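Local coordinates for outer membrane associated protein (PDB 6U83) that probably anchors the outer membrane to peptidoglycan through this OmpA-like domain, which holds a d-alanine in its pocket, and may act as a porin, at residues G37-T42 against V46-I51. Residues are numbered along the deposited sequence; the frame is centred on the assembly and turned at random.
Sequences GNFNLT and VACYTI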
ATOM      1  N   GLY A  37      -3.335  -9.293 -13.077  1.00 86.63           N
ATOM      2  CA  GLY A  37      -1.931  -9.445 -13.398  1.00 95.00           C
ATOM      3  C   GLY A  37      -1.221  -8.105 -13.453  1.00101.42           C
ATOM      4  O   GLY A  37      -1.726  -7.162 -14.071  1.00103.09           O
ATOM      5  N   ASN A  38      -0.060  -8.005 -12.799  1.00104.89           N
ATOM      6  CA  ASN A  38       0.734  -6.771 -12.764  1.00104.30           C
ATOM      7  C   ASN A  38      -0.079  -5.596 -12.230  1.00 98.94           C
ATOM      8  O   ASN A  38      -0.180  -4.543 -12.864  1.00102.62           O
ATOM      9  CB  ASN A  38       1.307  -6.445 -14.141  1.00112.55           C
ATOM     10  CG  ASN A  38       2.741  -6.867 -14.276  1.00128.21           C
ATOM     11  OD1 ASN A  38       3.428  -7.091 -13.278  1.00134.82           O
ATOM     12  ND2 ASN A  38       3.214  -6.973 -15.510  1.00136.15           N
ATOM     13  N   PHE A  39      -0.664  -5.783 -11.046  1.00 90.83           N
ATOM     14  CA  PHE A  39      -1.562  -4.777 -10.496  1.00 95.81           C
ATOM     15  C   PHE A  39      -0.834  -3.500 -10.084  1.00103.53           C
ATOM     16  O   PHE A  39      -1.478  -2.460  -9.912  1.00106.73           O
ATOM     17  CB  PHE A  39      -2.311  -5.353  -9.297  1.00 91.98           C
ATOM     18  CG  PHE A  39      -1.451  -5.527  -8.090  1.00102.40           C
ATOM     19  CD1 PHE A  39      -1.301  -4.491  -7.171  1.00107.07           C
ATOM     20  CD2 PHE A  39      -0.778  -6.719  -7.871  1.00110.86           C
ATOM     21  CE1 PHE A  39      -0.492  -4.640  -6.058  1.00106.32           C
ATOM     22  CE2 PHE A  39       0.029  -6.882  -6.755  1.00110.07           C
ATOM     23  CZ  PHE A  39       0.171  -5.838  -5.845  1.00108.17           C
ATOM     24  N   ASN A  40       0.481  -3.558  -9.895  1.00106.62           N
ATOM     25  CA  ASN A  40       1.252  -2.398  -9.471  1.00102.29           C
ATOM     26  C   ASN A  40       1.675  -1.520 -10.635  1.00109.60           C
ATOM     27  O   ASN A  40       2.185  -0.415 -10.407  1.00 92.47           O
ATOM     28  CB  ASN A  40       2.493  -2.847  -8.700  1.00102.44           C
ATOM     29  CG  ASN A  40       3.271  -3.927  -9.434  1.00115.30           C
ATOM     30  OD1 ASN A  40       2.930  -4.306 -10.562  1.00119.88           O
ATOM     31  ND2 ASN A  40       4.323  -4.433  -8.797  1.00117.43           N
ATOM     32  N   LEU A  41       1.490  -1.986 -11.870  1.00 85.06           N
ATOM     33  CA  LEU A  41       1.774  -1.163 -13.034  1.00 87.52           C
ATOM     34  C   LEU A  41       0.597  -0.265 -13.408  1.00 91.49           C
ATOM     35  O   LEU A  41       0.566   0.284 -14.515  1.00 87.23           O
ATOM     36  CB  LEU A  41       2.186  -2.049 -14.210  1.00 94.51           C
ATOM     37  CG  LEU A  41       3.691  -2.312 -14.333  1.00 94.80           C
ATOM     38  CD1 LEU A  41       4.322  -2.792 -13.016  1.00 82.34           C
ATOM     39  CD2 LEU A  41       3.967  -3.299 -15.458  1.00 99.45           C
ATOM     40  N   THR A  42      -0.370  -0.121 -12.507  1.00 97.22           N
ATOM     41  CA  THR A  42      -1.388   0.914 -12.610  1.00105.75           C
ATOM     42  C   THR A  42      -0.824   2.232 -12.103  1.00103.99           C
ATOM     43  O   THR A  42      -0.157   2.276 -11.064  1.00103.54           O
ATOM     44  CB  THR A  42      -2.610   0.537 -11.775  1.00108.24           C
ATOM     45  OG1 THR A  42      -2.187   0.292 -10.423  1.00 93.80           O
ATOM     46  CG2 THR A  42      -3.277  -0.712 -12.331  1.00113.56           C
ATOM     47  N   VAL A  46      -4.371   1.745  -5.726  1.00101.36           N
ATOM     48  CA  VAL A  46      -5.171   0.522  -5.698  1.00 90.18           C
ATOM     49  C   VAL A  46      -4.939  -0.250  -4.409  1.00 82.67           C
ATOM     50  O   VAL A  46      -3.868  -0.192  -3.798  1.00 83.37           O
ATOM     51  CB  VAL A  46      -4.891  -0.395  -6.911  1.00 87.30           C
ATOM     52  CG1 VAL A  46      -3.645  -1.246  -6.670  1.00 75.25           C
ATOM     53  CG2 VAL A  46      -6.117  -1.264  -7.202  1.00 81.15           C
ATOM     54  N   ALA A  47      -5.971  -0.981  -4.008  1.00 75.50           N
ATOM     55  CA  ALA A  47      -5.902  -2.010  -2.986  1.00 71.76           C
ATOM     56  C   ALA A  47      -6.605  -3.243  -3.540  1.00 72.98           C
ATOM     57  O   ALA A  47      -7.749  -3.152  -3.994  1.00 74.79           O
ATOM     58  CB  ALA A  47      -6.555  -1.545  -1.678  1.00 66.50           C
ATOM     59  N   CYS A  48      -5.922  -4.384  -3.531  1.00 73.82           N
ATOM     60  CA  CYS A  48      -6.499  -5.604  -4.078  1.00 80.89           C
ATOM     61  C   CYS A  48      -6.077  -6.799  -3.216  1.00 85.95           C
ATOM     62  O   CYS A  48      -5.221  -6.680  -2.327  1.00 83.53           O
ATOM     63  CB  CYS A  48      -6.119  -5.761  -5.559  1.00 76.64           C
ATOM     64  SG  CYS A  48      -4.342  -5.820  -5.944  1.00 80.40           S
ATOM     65  N   TYR A  49      -6.712  -7.958  -3.455  1.00 75.58           N
ATOM     66  CA  TYR A  49      -6.453  -9.160  -2.660  1.00 73.15           C
ATOM     67  C   TYR A  49      -6.038 -10.332  -3.542  1.00 72.22           C
ATOM     68  O   TYR A  49      -6.442 -10.429  -4.703  1.00 76.60           O
ATOM     69  CB  TYR A  49      -7.689  -9.584  -1.807  1.00 66.09           C
ATOM     70  CG  TYR A  49      -8.877 -10.102  -2.605  1.00 73.85           C
ATOM     71  CD1 TYR A  49      -8.915 -11.406  -3.079  1.00 73.67           C
ATOM     72  CD2 TYR A  49      -9.967  -9.285  -2.875  1.00 80.44           C
ATOM     73  CE1 TYR A  49      -9.990 -11.870  -3.814  1.00 83.21           C
ATOM     74  CE2 TYR A  49     -11.045  -9.741  -3.608  1.00 76.63           C
ATOM     75  CZ  TYR A  49     -11.051 -11.031  -4.071  1.00 82.81           C
ATOM     76  OH  TYR A  49     -12.118 -11.498  -4.800  1.00 87.05           O
ATOM     77  N   THR A  50      -5.237 -11.238  -2.973  1.00 71.88           N
ATOM     78  CA  THR A  50      -5.066 -12.579  -3.521  1.00 74.11           C
ATOM     79  C   THR A  50      -5.411 -13.596  -2.446  1.00 72.79           C
ATOM     80  O   THR A  50      -5.301 -13.321  -1.248  1.00 75.10           O
ATOM     81  CB  THR A  50      -3.647 -12.868  -4.020  1.00 74.71           C
ATOM     82  OG1 THR A  50      -2.791 -13.092  -2.893  1.00 89.41           O
ATOM     83  CG2 THR A  50      -3.119 -11.711  -4.835  1.00 69.02           C
ATOM     84  N   ILE A  51      -5.833 -14.772  -2.882  1.00 69.55           N
ATOM     85  CA  ILE A  51      -6.129 -15.871  -1.983  1.00 68.99           C
ATOM     86  C   ILE A  51      -5.102 -16.959  -2.232  1.00 77.72           C
ATOM     87  O   ILE A  51      -4.740 -17.237  -3.382  1.00 71.53           O
ATOM     88  CB  ILE A  51      -7.563 -16.398  -2.178  1.00 74.74           C
ATOM     89  CG1 ILE A  51      -8.572 -15.268  -1.979  1.00 75.50           C
ATOM     90  CG2 ILE A  51      -7.848 -17.533  -1.215  1.00 74.62           C
ATOM     91  CD1 ILE A  51      -9.935 -15.592  -2.597  1.00 76.33           C
TER
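Phe39 meets the sulfur of Cys48 in a sulfur-aromatic contact, where the loop between strands 33-34 and 46-52 of the OmpA-like domain folds back over the second strand. Cys48 SG lies over one face of the Phe39 ring, 3.9 Å from its centroid and 25° off the normal. It is displaced toward the rim, so that the ring atom closest to Cys48 SG is Phe39 CD1 at 3.5 Å. Phe39 places CG between its backbone N and carbonyl carbon (chi1 72°), which directs the ring to the strand, and the ring's nearly perpendicular turn about CB-CG presents its face to the sulfur. A flat, polarisable ring suits this neighbour: the same SG is tied to Cys35 in a disulfide, and the sulfur, with no thiol proton to donate, packs as an apolar surface. Val46, two residues earlier on the strand and with its side chain on the same side, takes the ring edge instead; its CG1 stands 4.0 Å from Phe39 CD1, close to the ring plane. The beta-branched valine suits an extended strand and offers a compact methyl to that edge. Tyr59 of strand 55-63 also meets the Phe39 ring. Thr42's short side chain lets its hydroxyl reach back three residues, and OG1 donates to Phe39 O at 2.9 Å, meeting the C=O at 155° and tilted out of the carbonyl plane. Thr42 OG1 also lies 4.3 Å from Val46 CG1, a loose van der Waals approach.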